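Local coordinates for peptide chain release factor subunit 1 (Aeropyrum pernix, PDB 3AGK), which probably directs the ending of protein synthesis at the stop codons UAA, UAG and UGA, as the archaeal member of the eukaryotic release factor 1 family, at residues A[138-143]-A[216-221]; A[209-214]-A[242-247]; A[47-52]-A[81-86]. All coordinates share one frame; numbering follows the deposited sequence.

The three contacts illustrate how chemistry follows place in the fold. Contacts 1 and 2 adjoin in the middle domain, their centres about 10 Å apart, and share the unit in which helix 188-215 runs into strand 219-226. Contact 1 is edge-to-edge strand pairing, held by backbone bonds at the start of two central strands and frayed toward solvent. Contact 2 lies one layer out, where two helices meet through aliphatic branches and the flat face of an arginine. Contact 3 belongs to another domain, its centre about 39 Å from that of contact 2; it too joins helices through a buried leucine, but its outer side holds a methionine and a glutamine instead of a charged group.

Contact 1. Residues A[138-143]-A[216-221]; sequences EDNNAI and KGVLKG
Ala142 bonds to segment 216-221 through both its N and its O: the N donates to Val218 O at 3.0 Å, and the O receives Lys220 N at 2.8 Å on a nearly straight bond (170° at the hydrogen, in the carbonyl plane). This is parallel pairing with a beta bulge, since Ala142 faces Leu219 but Ile143 already faces Gly221. A softer CA-H...O contact continues the pairing, from Ile143 CA to Gly221 O at 3.5 Å. Among the side chains, Val218 spreads its two methyls: CG1, turned opposite its backbone N (chi1 168°), rests on Ala142 CB at 3.6 Å, while CG2 meets Asn140 ND2 at 3.6 Å, the two side chains crossing at about a right angle. Leu219 brings CD1 up against Ala142 CB at 3.9 Å. On the other face the CD1 methyl of Ile143 lies 3.8 Å from Gly221 N, a close approach to the backbone that the missing side chain of the glycine allows. Gly217, with its positive phi, closes helix 188-215 in a Schellman motif and turns the chain into the strand. Around this pairing, Leu219 is covered by Leu210 and Ala214 of helix 188-215, Ile143 touches Val273 and Glu275 in a loop, and on the far edge the backbone of Ile143 bonds to Leu158, so that strand 142-149 lies between strands 152-159 and 219-226.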
ATOM      1  N   GLU A 138      -5.497  -4.794   4.744  1.00120.82           N
ATOM      2  CA  GLU A 138      -5.284  -4.471   3.347  1.00122.17           C
ATOM      3  C   GLU A 138      -6.293  -5.170   2.451  1.00122.03           C
ATOM      4  O   GLU A 138      -6.368  -6.398   2.434  1.00122.84           O
ATOM      5  CB  GLU A 138      -3.873  -4.912   2.966  1.00122.85           C
ATOM      6  CG  GLU A 138      -3.416  -4.526   1.585  1.00126.07           C
ATOM      7  CD  GLU A 138      -2.166  -5.281   1.175  1.00127.21           C
ATOM      8  OE1 GLU A 138      -1.167  -5.286   1.931  1.00120.92           O
ATOM      9  OE2 GLU A 138      -2.189  -5.880   0.088  1.00135.71           O
ATOM     10  N   ASP A 139      -7.065  -4.378   1.712  1.00 80.98           N
ATOM     11  CA  ASP A 139      -7.939  -4.899   0.662  1.00 75.29           C
ATOM     12  C   ASP A 139      -7.165  -5.826  -0.271  1.00 67.03           C
ATOM     13  O   ASP A 139      -6.105  -5.467  -0.790  1.00 73.08           O
ATOM     14  CB  ASP A 139      -8.538  -3.761  -0.170  1.00 77.47           C
ATOM     15  CG  ASP A 139      -8.795  -2.508   0.643  1.00 93.84           C
ATOM     16  OD1 ASP A 139      -9.945  -2.024   0.633  1.00100.66           O
ATOM     17  OD2 ASP A 139      -7.852  -2.000   1.290  1.00100.39           O
ATOM     18  N   ASN A 140      -7.689  -7.024  -0.480  1.00 59.45           N
ATOM     19  CA  ASN A 140      -7.129  -7.905  -1.478  1.00 60.70           C
ATOM     20  C   ASN A 140      -7.572  -7.437  -2.854  1.00 57.77           C
ATOM     21  O   ASN A 140      -8.356  -8.109  -3.519  1.00 59.20           O
ATOM     22  CB  ASN A 140      -7.582  -9.344  -1.235  1.00 72.78           C
ATOM     23  CG  ASN A 140      -6.960  -9.951   0.013  1.00 84.12           C
ATOM     24  OD1 ASN A 140      -7.402 -10.998   0.494  1.00 87.87           O
ATOM     25  ND2 ASN A 140      -5.925  -9.298   0.540  1.00 85.46           N
ATOM     26  N   ASN A 141      -7.089  -6.271  -3.272  1.00 51.41           N
ATOM     27  CA  ASN A 141      -7.469  -5.727  -4.571  1.00 54.97           C
ATOM     28  C   ASN A 141      -6.297  -5.224  -5.415  1.00 54.49           C
ATOM     29  O   ASN A 141      -6.457  -4.331  -6.243  1.00 52.60           O
ATOM     30  CB  ASN A 141      -8.509  -4.615  -4.401  1.00 59.95           C
ATOM     31  CG  ASN A 141      -7.958  -3.398  -3.690  1.00 62.40           C
ATOM     32  OD1 ASN A 141      -8.676  -2.424  -3.483  1.00 69.56           O
ATOM     33  ND2 ASN A 141      -6.680  -3.441  -3.320  1.00 53.53           N
ATOM     34  N   ALA A 142      -5.120  -5.795  -5.207  1.00 52.99           N
ATOM     35  CA  ALA A 142      -3.932  -5.326  -5.913  1.00 48.64           C
ATOM     36  C   ALA A 142      -3.848  -5.863  -7.349  1.00 48.44           C
ATOM     37  O   ALA A 142      -4.158  -7.033  -7.625  1.00 44.52           O
ATOM     38  CB  ALA A 142      -2.678  -5.690  -5.132  1.00 46.71           C
ATOM     39  N   ILE A 143      -3.432  -4.983  -8.248  1.00 45.90           N
ATOM     40  CA  ILE A 143      -3.130  -5.333  -9.629  1.00 44.18           C
ATOM     41  C   ILE A 143      -1.650  -5.078  -9.942  1.00 43.12           C
ATOM     42  O   ILE A 143      -1.131  -3.980  -9.694  1.00 43.04           O
ATOM     43  CB  ILE A 143      -3.985  -4.493 -10.594  1.00 46.12           C
ATOM     44  CG1 ILE A 143      -5.473  -4.704 -10.287  1.00 43.77           C
ATOM     45  CG2 ILE A 143      -3.622  -4.798 -12.056  1.00 34.47           C
ATOM     46  CD1 ILE A 143      -5.930  -6.138 -10.480  1.00 46.62           C
ATOM     47  N   LYS A 216      -0.026 -14.347  -0.987  1.00 67.57           N
ATOM     48  CA  LYS A 216      -0.737 -13.779   0.157  1.00 70.85           C
ATOM     49  C   LYS A 216      -2.204 -13.519  -0.165  1.00 70.77           C
ATOM     50  O   LYS A 216      -2.962 -13.128   0.715  1.00 78.88           O
ATOM     51  CB  LYS A 216      -0.099 -12.464   0.619  1.00 71.75           C
ATOM     52  CG  LYS A 216       1.242 -12.592   1.320  1.00 75.44           C
ATOM     53  CD  LYS A 216       1.694 -11.235   1.856  1.00 78.11           C
ATOM     54  CE  LYS A 216       1.382 -10.118   0.859  1.00 79.75           C
ATOM     55  NZ  LYS A 216       1.733  -8.752   1.358  1.00 77.77           N
ATOM     56  N   GLY A 217      -2.596 -13.697  -1.425  1.00 70.68           N
ATOM     57  CA  GLY A 217      -3.972 -13.454  -1.846  1.00 76.78           C
ATOM     58  C   GLY A 217      -4.318 -12.001  -2.146  1.00 69.91           C
ATOM     59  O   GLY A 217      -5.415 -11.685  -2.600  1.00 70.10           O
ATOM     60  N   VAL A 218      -3.364 -11.121  -1.874  1.00 63.11           N
ATOM     61  CA  VAL A 218      -3.483  -9.699  -2.133  1.00 61.76           C
ATOM     62  C   VAL A 218      -3.544  -9.355  -3.627  1.00 64.40           C
ATOM     63  O   VAL A 218      -4.271  -8.442  -4.037  1.00 61.63           O
ATOM     64  CB  VAL A 218      -2.281  -8.969  -1.527  1.00 65.62           C
ATOM     65  CG1 VAL A 218      -2.222  -7.552  -2.030  1.00 66.16           C
ATOM     66  CG2 VAL A 218      -2.350  -9.018  -0.011  1.00 77.16           C
ATOM     67  N   LEU A 219      -2.762 -10.062  -4.440  1.00 55.66           N
ATOM     68  CA  LEU A 219      -2.738  -9.792  -5.874  1.00 53.86           C
ATOM     69  C   LEU A 219      -3.894 -10.499  -6.551  1.00 48.12           C
ATOM     70  O   LEU A 219      -4.003 -11.718  -6.475  1.00 55.06           O
ATOM     71  CB  LEU A 219      -1.419 -10.253  -6.511  1.00 49.21           C
ATOM     72  CG  LEU A 219      -1.010  -9.580  -7.825  1.00 43.76           C
ATOM     73  CD1 LEU A 219      -0.779  -8.084  -7.596  1.00 34.65           C
ATOM     74  CD2 LEU A 219       0.268 -10.229  -8.424  1.00 38.44           C
ATOM     75  N   LYS A 220      -4.737  -9.733  -7.237  1.00 43.97           N
ATOM     76  CA  LYS A 220      -5.884 -10.302  -7.935  1.00 53.80           C
ATOM     77  C   LYS A 220      -5.685 -10.429  -9.448  1.00 53.99           C
ATOM     78  O   LYS A 220      -6.396 -11.181 -10.114  1.00 56.29           O
ATOM     79  CB  LYS A 220      -7.151  -9.493  -7.629  1.00 54.91           C
ATOM     80  CG  LYS A 220      -7.604  -9.608  -6.175  1.00 63.72           C
ATOM     81  CD  LYS A 220      -8.305 -10.934  -5.892  1.00 73.08           C
ATOM     82  CE  LYS A 220      -9.822 -10.732  -5.746  1.00 80.86           C
ATOM     83  NZ  LYS A 220     -10.573 -11.992  -5.454  1.00 86.31           N
ATOM     84  N   GLY A 221      -4.725  -9.699  -9.996  1.00 52.22           N
ATOM     85  CA  GLY A 221      -4.516  -9.741 -11.429  1.00 45.69           C
ATOM     86  C   GLY A 221      -3.224  -9.109 -11.876  1.00 40.80           C
ATOM     87  O   GLY A 221      -2.558  -8.427 -11.093  1.00 41.03           O
TER

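Contact 2. Residues A[209-214]-A[242-247]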
ATOM      1  N   LEU A 209       8.823  -9.930  -7.493  1.00 43.44           N
ATOM      2  CA  LEU A 209       8.032  -8.839  -6.927  1.00 51.43           C
ATOM      3  C   LEU A 209       6.560  -9.188  -6.715  1.00 53.79           C
ATOM      4  O   LEU A 209       5.960  -8.768  -5.732  1.00 58.79           O
ATOM      5  CB  LEU A 209       8.153  -7.594  -7.801  1.00 48.91           C
ATOM      6  CG  LEU A 209       9.553  -6.973  -7.788  1.00 46.87           C
ATOM      7  CD1 LEU A 209       9.717  -6.034  -8.955  1.00 40.61           C
ATOM      8  CD2 LEU A 209       9.815  -6.257  -6.453  1.00 42.52           C
ATOM      9  N   LEU A 210       5.980  -9.963  -7.625  1.00 50.48           N
ATOM     10  CA  LEU A 210       4.522 -10.109  -7.664  1.00 47.85           C
ATOM     11  C   LEU A 210       4.003 -11.426  -7.075  1.00 48.78           C
ATOM     12  O   LEU A 210       2.930 -11.460  -6.463  1.00 49.03           O
ATOM     13  CB  LEU A 210       4.001  -9.918  -9.100  1.00 43.69           C
ATOM     14  CG  LEU A 210       3.518  -8.549  -9.622  1.00 47.45           C
ATOM     15  CD1 LEU A 210       3.783  -7.369  -8.679  1.00 39.55           C
ATOM     16  CD2 LEU A 210       4.004  -8.252 -11.052  1.00 43.31           C
ATOM     17  N   VAL A 211       4.760 -12.503  -7.242  1.00 45.73           N
ATOM     18  CA  VAL A 211       4.321 -13.815  -6.755  1.00 50.97           C
ATOM     19  C   VAL A 211       4.036 -13.888  -5.239  1.00 53.07           C
ATOM     20  O   VAL A 211       3.070 -14.516  -4.825  1.00 51.29           O
ATOM     21  CB  VAL A 211       5.294 -14.941  -7.178  1.00 51.72           C
ATOM     22  CG1 VAL A 211       5.057 -16.220  -6.340  1.00 42.48           C
ATOM     23  CG2 VAL A 211       5.178 -15.210  -8.685  1.00 44.38           C
ATOM     24  N   PRO A 212       4.881 -13.265  -4.402  1.00 54.26           N
ATOM     25  CA  PRO A 212       4.535 -13.294  -2.972  1.00 57.30           C
ATOM     26  C   PRO A 212       3.174 -12.637  -2.716  1.00 64.44           C
ATOM     27  O   PRO A 212       2.369 -13.150  -1.938  1.00 72.20           O
ATOM     28  CB  PRO A 212       5.645 -12.468  -2.326  1.00 51.74           C
ATOM     29  CG  PRO A 212       6.799 -12.579  -3.278  1.00 47.53           C
ATOM     30  CD  PRO A 212       6.182 -12.622  -4.649  1.00 47.02           C
ATOM     31  N   LEU A 213       2.929 -11.511  -3.378  1.00 57.85           N
ATOM     32  CA  LEU A 213       1.645 -10.835  -3.294  1.00 56.24           C
ATOM     33  C   LEU A 213       0.512 -11.769  -3.712  1.00 58.07           C
ATOM     34  O   LEU A 213      -0.534 -11.815  -3.062  1.00 59.04           O
ATOM     35  CB  LEU A 213       1.658  -9.579  -4.161  1.00 58.17           C
ATOM     36  CG  LEU A 213       2.174  -8.302  -3.489  1.00 67.55           C
ATOM     37  CD1 LEU A 213       3.396  -8.570  -2.620  1.00 72.27           C
ATOM     38  CD2 LEU A 213       2.469  -7.217  -4.516  1.00 58.56           C
ATOM     39  N   ALA A 214       0.727 -12.522  -4.789  1.00 50.75           N
ATOM     40  CA  ALA A 214      -0.288 -13.435  -5.296  1.00 47.60           C
ATOM     41  C   ALA A 214      -0.518 -14.575  -4.311  1.00 60.31           C
ATOM     42  O   ALA A 214      -1.643 -15.069  -4.151  1.00 65.37           O
ATOM     43  CB  ALA A 214       0.108 -13.978  -6.655  1.00 40.60           C
ATOM     44  N   TYR A 242       4.094 -19.142 -13.553  1.00 48.53           N
ATOM     45  CA  TYR A 242       2.748 -19.654 -13.774  1.00 47.13           C
ATOM     46  C   TYR A 242       1.701 -19.114 -12.789  1.00 56.46           C
ATOM     47  O   TYR A 242       0.538 -18.941 -13.165  1.00 60.72           O
ATOM     48  CB  TYR A 242       2.740 -21.188 -13.745  1.00 50.06           C
ATOM     49  CG  TYR A 242       2.868 -21.779 -12.355  1.00 60.66           C
ATOM     50  CD1 TYR A 242       4.115 -21.935 -11.753  1.00 68.94           C
ATOM     51  CD2 TYR A 242       1.747 -22.196 -11.651  1.00 61.87           C
ATOM     52  CE1 TYR A 242       4.237 -22.487 -10.478  1.00 71.92           C
ATOM     53  CE2 TYR A 242       1.858 -22.748 -10.379  1.00 69.22           C
ATOM     54  CZ  TYR A 242       3.105 -22.887  -9.797  1.00 74.38           C
ATOM     55  OH  TYR A 242       3.216 -23.433  -8.538  1.00 79.76           O
ATOM     56  N   ARG A 243       2.093 -18.863 -11.535  1.00 56.17           N
ATOM     57  CA  ARG A 243       1.163 -18.249 -10.575  1.00 55.05           C
ATOM     58  C   ARG A 243       0.674 -16.897 -11.063  1.00 51.55           C
ATOM     59  O   ARG A 243      -0.458 -16.512 -10.781  1.00 52.71           O
ATOM     60  CB  ARG A 243       1.774 -18.091  -9.185  1.00 48.41           C
ATOM     61  CG  ARG A 243       2.011 -19.399  -8.474  1.00 51.29           C
ATOM     62  CD  ARG A 243       3.480 -19.687  -8.422  1.00 61.66           C
ATOM     63  NE  ARG A 243       3.994 -19.641  -7.064  1.00 67.17           N
ATOM     64  CZ  ARG A 243       5.287 -19.668  -6.770  1.00 67.19           C
ATOM     65  NH1 ARG A 243       5.689 -19.627  -5.508  1.00 73.46           N
ATOM     66  NH2 ARG A 243       6.176 -19.726  -7.744  1.00 63.62           N
ATOM     67  N   LEU A 244       1.528 -16.174 -11.789  1.00 46.55           N
ATOM     68  CA  LEU A 244       1.119 -14.888 -12.343  1.00 49.26           C
ATOM     69  C   LEU A 244       0.361 -15.079 -13.658  1.00 50.86           C
ATOM     70  O   LEU A 244      -0.594 -14.351 -13.967  1.00 44.21           O
ATOM     71  CB  LEU A 244       2.331 -13.990 -12.557  1.00 47.11           C
ATOM     72  CG  LEU A 244       3.109 -13.605 -11.299  1.00 45.59           C
ATOM     73  CD1 LEU A 244       4.144 -12.542 -11.632  1.00 35.35           C
ATOM     74  CD2 LEU A 244       2.158 -13.101 -10.229  1.00 42.69           C
ATOM     75  N   LYS A 245       0.795 -16.060 -14.441  1.00 44.42           N
ATOM     76  CA  LYS A 245       0.130 -16.328 -15.698  1.00 42.69           C
ATOM     77  C   LYS A 245      -1.359 -16.627 -15.451  1.00 52.87           C
ATOM     78  O   LYS A 245      -2.224 -16.182 -16.208  1.00 52.51           O
ATOM     79  CB  LYS A 245       0.811 -17.484 -16.414  1.00 45.61           C
ATOM     80  CG  LYS A 245       1.930 -17.077 -17.389  1.00 52.24           C
ATOM     81  CD  LYS A 245       1.477 -17.451 -18.808  1.00 63.27           C
ATOM     82  CE  LYS A 245       2.577 -17.386 -19.834  1.00 62.90           C
ATOM     83  NZ  LYS A 245       3.339 -18.643 -19.911  1.00 68.71           N
ATOM     84  N   LYS A 246      -1.641 -17.378 -14.385  1.00 54.07           N
ATOM     85  CA  LYS A 246      -3.012 -17.740 -14.013  1.00 54.83           C
ATOM     86  C   LYS A 246      -3.979 -16.558 -13.912  1.00 47.76           C
ATOM     87  O   LYS A 246      -5.165 -16.695 -14.209  1.00 52.62           O
ATOM     88  CB  LYS A 246      -3.018 -18.483 -12.675  1.00 56.79           C
ATOM     89  CG  LYS A 246      -4.417 -18.747 -12.146  1.00 64.39           C
ATOM     90  CD  LYS A 246      -4.387 -19.484 -10.827  1.00 66.50           C
ATOM     91  CE  LYS A 246      -5.792 -19.656 -10.285  1.00 72.21           C
ATOM     92  NZ  LYS A 246      -5.797 -20.506  -9.065  1.00 77.38           N
ATOM     93  N   ILE A 247      -3.470 -15.408 -13.475  1.00 46.19           N
ATOM     94  CA  ILE A 247      -4.319 -14.250 -13.171  1.00 46.50           C
ATOM     95  C   ILE A 247      -3.994 -13.076 -14.079  1.00 48.02           C
ATOM     96  O   ILE A 247      -4.190 -11.912 -13.720  1.00 46.78           O
ATOM     97  CB  ILE A 247      -4.183 -13.807 -11.699  1.00 48.63           C
ATOM     98  CG1 ILE A 247      -2.724 -13.505 -11.372  1.00 47.71           C
ATOM     99  CG2 ILE A 247      -4.721 -14.897 -10.753  1.00 54.40           C
ATOM    100  CD1 ILE A 247      -2.536 -12.894 -10.010  1.00 53.66           C
TER
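The guanidinium of Arg243 is held by two carboxylates, NH2 in a salt bridge with Asp241 and NH1 in another with Glu215, while a methyl of Val211 lies across it. That methyl, CG1, sits 3.4 Å above the guanidinium plane and over its centre, 3.5 Å from Arg243 CZ. Bends at chi2 and chi3 turn the guanidinium so that its face meets the valine, and the two side chains cross at about a right angle. With chi1 at 164°, Val211 sends CG1 to the arginine and has its other branch for the apolar interior: CG2 is 3.7 Å from Leu244 CG. Leu244 reaches across from helix 242-245 as a two-pronged knob. Its CD1 lies 3.6 Å from Leu210 CB and its CD2 3.8 Å from the same carbon, both prongs of the fork resting against the root of Leu210; CD2 also approaches Ala214 CB at 4.2 Å. Cutting Leu244 back to an alanine is likely to open a gap between the helices, leaving Leu210 CB and Val211 CG2 without their shared partner. Ile247 adds only a marginal touch, its CD1 being 4.4 Å from Ala214 CB. Helix 188-215 is kinked here, for the proline nitrogen of Pro212 has no hydrogen to give, and Pro212 itself points away from the contact. From the sheet side, Leu219 of strand 219-226 touches Leu210, Ala214 and Leu244 alike. The chemistry is therefore layered: aliphatic branches meet next to the sheet, and at the outer margin a paired arginine lays its flat face on a methyl, which lets a charged group finish an apolar interface while its N-H groups serve the acids beside it.

Contact 3. Residues A[47-52]-A[81-86]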
ATOM      1  N   ASP A  47       6.407 -19.925  27.597  1.00 57.37           N
ATOM      2  CA  ASP A  47       7.448 -20.067  26.564  1.00 53.73           C
ATOM      3  C   ASP A  47       7.981 -18.699  26.144  1.00 52.76           C
ATOM      4  O   ASP A  47       9.200 -18.475  26.068  1.00 50.57           O
ATOM      5  CB  ASP A  47       6.889 -20.771  25.325  1.00 55.92           C
ATOM      6  CG  ASP A  47       6.640 -22.255  25.551  1.00 69.15           C
ATOM      7  OD1 ASP A  47       6.886 -22.745  26.676  1.00 68.25           O
ATOM      8  OD2 ASP A  47       6.200 -22.931  24.594  1.00 70.61           O
ATOM      9  N   VAL A  48       7.052 -17.783  25.877  1.00 44.27           N
ATOM     10  CA  VAL A  48       7.411 -16.428  25.483  1.00 52.22           C
ATOM     11  C   VAL A  48       8.180 -15.746  26.611  1.00 55.33           C
ATOM     12  O   VAL A  48       9.184 -15.076  26.378  1.00 55.94           O
ATOM     13  CB  VAL A  48       6.162 -15.602  25.129  1.00 52.25           C
ATOM     14  CG1 VAL A  48       6.569 -14.248  24.560  1.00 44.41           C
ATOM     15  CG2 VAL A  48       5.273 -16.381  24.133  1.00 50.00           C
ATOM     16  N   MET A  49       7.697 -15.940  27.833  1.00 50.38           N
ATOM     17  CA  MET A  49       8.302 -15.387  29.037  1.00 52.76           C
ATOM     18  C   MET A  49       9.777 -15.803  29.192  1.00 52.71           C
ATOM     19  O   MET A  49      10.642 -14.974  29.475  1.00 52.47           O
ATOM     20  CB  MET A  49       7.472 -15.850  30.240  1.00 64.47           C
ATOM     21  CG  MET A  49       7.296 -14.833  31.347  1.00 73.35           C
ATOM     22  SD  MET A  49       6.743 -13.184  30.853  1.00 51.10           S
ATOM     23  CE  MET A  49       7.612 -12.284  32.127  1.00 77.29           C
ATOM     24  N   THR A  50      10.051 -17.095  29.005  1.00 52.93           N
ATOM     25  CA  THR A  50      11.418 -17.619  28.989  1.00 51.74           C
ATOM     26  C   THR A  50      12.260 -16.971  27.882  1.00 52.59           C
ATOM     27  O   THR A  50      13.397 -16.553  28.119  1.00 47.20           O
ATOM     28  CB  THR A  50      11.425 -19.150  28.820  1.00 52.98           C
ATOM     29  OG1 THR A  50      10.812 -19.751  29.960  1.00 57.59           O
ATOM     30  CG2 THR A  50      12.866 -19.683  28.682  1.00 56.84           C
ATOM     31  N   LEU A  51      11.693 -16.862  26.685  1.00 49.99           N
ATOM     32  CA  LEU A  51      12.384 -16.205  25.577  1.00 49.69           C
ATOM     33  C   LEU A  51      12.722 -14.729  25.881  1.00 46.41           C
ATOM     34  O   LEU A  51      13.836 -14.288  25.655  1.00 46.51           O
ATOM     35  CB  LEU A  51      11.562 -16.327  24.289  1.00 59.68           C
ATOM     36  CG  LEU A  51      12.191 -15.738  23.017  1.00 62.77           C
ATOM     37  CD1 LEU A  51      11.665 -16.436  21.764  1.00 53.20           C
ATOM     38  CD2 LEU A  51      11.942 -14.234  22.935  1.00 58.58           C
ATOM     39  N   LEU A  52      11.763 -13.966  26.392  1.00 40.98           N
ATOM     40  CA  LEU A  52      12.029 -12.577  26.745  1.00 40.64           C
ATOM     41  C   LEU A  52      13.083 -12.487  27.845  1.00 41.32           C
ATOM     42  O   LEU A  52      13.916 -11.584  27.838  1.00 44.17           O
ATOM     43  CB  LEU A  52      10.745 -11.872  27.205  1.00 41.53           C
ATOM     44  CG  LEU A  52       9.676 -11.640  26.144  1.00 42.31           C
ATOM     45  CD1 LEU A  52       8.481 -10.930  26.743  1.00 42.02           C
ATOM     46  CD2 LEU A  52      10.247 -10.856  24.960  1.00 45.75           C
ATOM     47  N   ARG A  81       3.330  -6.779  30.892  1.00 47.29           N
ATOM     48  CA  ARG A  81       2.096  -6.920  30.148  1.00 51.18           C
ATOM     49  C   ARG A  81       1.646  -8.385  30.117  1.00 55.62           C
ATOM     50  O   ARG A  81       0.464  -8.689  30.310  1.00 53.14           O
ATOM     51  CB  ARG A  81       2.320  -6.380  28.731  1.00 57.09           C
ATOM     52  CG  ARG A  81       1.369  -5.275  28.268  1.00 60.38           C
ATOM     53  CD  ARG A  81       1.081  -4.240  29.336  1.00 67.88           C
ATOM     54  NE  ARG A  81       2.299  -3.647  29.883  1.00 77.74           N
ATOM     55  CZ  ARG A  81       2.658  -2.377  29.721  1.00 72.91           C
ATOM     56  NH1 ARG A  81       1.892  -1.545  29.026  1.00 75.45           N
ATOM     57  NH2 ARG A  81       3.780  -1.940  30.264  1.00 65.30           N
ATOM     58  N   LEU A  82       2.588  -9.298  29.887  1.00 48.85           N
ATOM     59  CA  LEU A  82       2.239 -10.708  29.718  1.00 48.83           C
ATOM     60  C   LEU A  82       1.857 -11.352  31.039  1.00 43.88           C
ATOM     61  O   LEU A  82       1.049 -12.275  31.087  1.00 43.88           O
ATOM     62  CB  LEU A  82       3.390 -11.500  29.079  1.00 56.59           C
ATOM     63  CG  LEU A  82       3.785 -11.180  27.639  1.00 56.88           C
ATOM     64  CD1 LEU A  82       4.872 -12.134  27.170  1.00 59.72           C
ATOM     65  CD2 LEU A  82       2.586 -11.253  26.722  1.00 53.41           C
ATOM     66  N   GLN A  83       2.452 -10.877  32.123  1.00 42.55           N
ATOM     67  CA  GLN A  83       2.127 -11.451  33.411  1.00 52.19           C
ATOM     68  C   GLN A  83       0.763 -10.961  33.892  1.00 58.01           C
ATOM     69  O   GLN A  83       0.299 -11.356  34.955  1.00 60.89           O
ATOM     70  CB  GLN A  83       3.260 -11.226  34.423  1.00 60.82           C
ATOM     71  CG  GLN A  83       4.506 -12.039  34.028  1.00 71.57           C
ATOM     72  CD  GLN A  83       5.618 -12.041  35.064  1.00 76.86           C
ATOM     73  OE1 GLN A  83       6.394 -11.082  35.171  1.00 74.92           O
ATOM     74  NE2 GLN A  83       5.727 -13.140  35.809  1.00 76.66           N
ATOM     75  N   MET A  84       0.113 -10.131  33.076  1.00 57.01           N
ATOM     76  CA  MET A  84      -1.269  -9.704  33.333  1.00 61.85           C
ATOM     77  C   MET A  84      -2.271 -10.717  32.814  1.00 63.91           C
ATOM     78  O   MET A  84      -3.450 -10.647  33.139  1.00 72.57           O
ATOM     79  CB  MET A  84      -1.575  -8.377  32.639  1.00 56.80           C
ATOM     80  CG  MET A  84      -1.332  -7.147  33.460  1.00 63.77           C
ATOM     81  SD  MET A  84      -1.504  -5.675  32.431  1.00 74.20           S
ATOM     82  CE  MET A  84      -0.728  -4.464  33.496  1.00134.06           C
ATOM     83  N   LEU A  85      -1.805 -11.640  31.982  1.00 63.05           N
ATOM     84  CA  LEU A  85      -2.703 -12.559  31.312  1.00 64.01           C
ATOM     85  C   LEU A  85      -2.470 -13.973  31.795  1.00 70.77           C
ATOM     86  O   LEU A  85      -1.437 -14.279  32.393  1.00 70.67           O
ATOM     87  CB  LEU A  85      -2.482 -12.502  29.805  1.00 61.95           C
ATOM     88  CG  LEU A  85      -2.161 -11.149  29.179  1.00 57.66           C
ATOM     89  CD1 LEU A  85      -1.829 -11.321  27.713  1.00 57.93           C
ATOM     90  CD2 LEU A  85      -3.308 -10.149  29.366  1.00 60.63           C
ATOM     91  N   THR A  86      -3.432 -14.841  31.523  1.00 75.63           N
ATOM     92  CA  THR A  86      -3.274 -16.245  31.851  1.00 87.39           C
ATOM     93  C   THR A  86      -2.899 -17.037  30.606  1.00 98.00           C
ATOM     94  O   THR A  86      -2.015 -17.896  30.647  1.00105.10           O
ATOM     95  CB  THR A  86      -4.536 -16.813  32.492  1.00 91.16           C
ATOM     96  OG1 THR A  86      -5.678 -16.165  31.924  1.00 99.24           O
ATOM     97  CG2 THR A  86      -4.512 -16.548  33.991  1.00 86.93           C
TER
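Leu82 meets Val48 and Leu52 across an alpha-helical hairpin, in which helices 45-58 and 65-82 run antiparallel; in eRF1 relatives the tip of this hairpin carries the NIKS element of stop-codon recognition. The meeting described here lies at the opposite end, where the second helix finishes. Its tight, buried part is built round one methyl: Leu82 CD1 is 3.8 Å from Val48 CG1 and likewise 3.8 Å from Leu52 CD1. Those two residues stand one helical turn apart, and Leu82 crosses each of them at about a right angle, its extended branch (chi2 -176°) bringing CD1 against both. Leu82 also rests on Leu93 of strand 93-98, which places this half of the contact next to the sheet of the domain, and Val48 touches Phe120 of a loop. The other side is more exposed and more widely spaced around the sulfur. Met49 runs past Leu82 in the opposite direction, and its SD comes no closer than 4.2 Å to Leu82 CB. Beyond the helix the chain leaves through a type I turn, Leu85 N bonding to Leu82 O at 3.1 Å, and this turn carries the exposed Gln83. Apolar branches thus fill the inner side, whereas the outer side pairs a thioether with an amide through van der Waals contact. There the bends at chi2 and chi3 of Met49 swing its terminal methyl across the glutamine, with CE 3.5 Å from Gln83 OE1 and 3.6 Å from Gln83 CG.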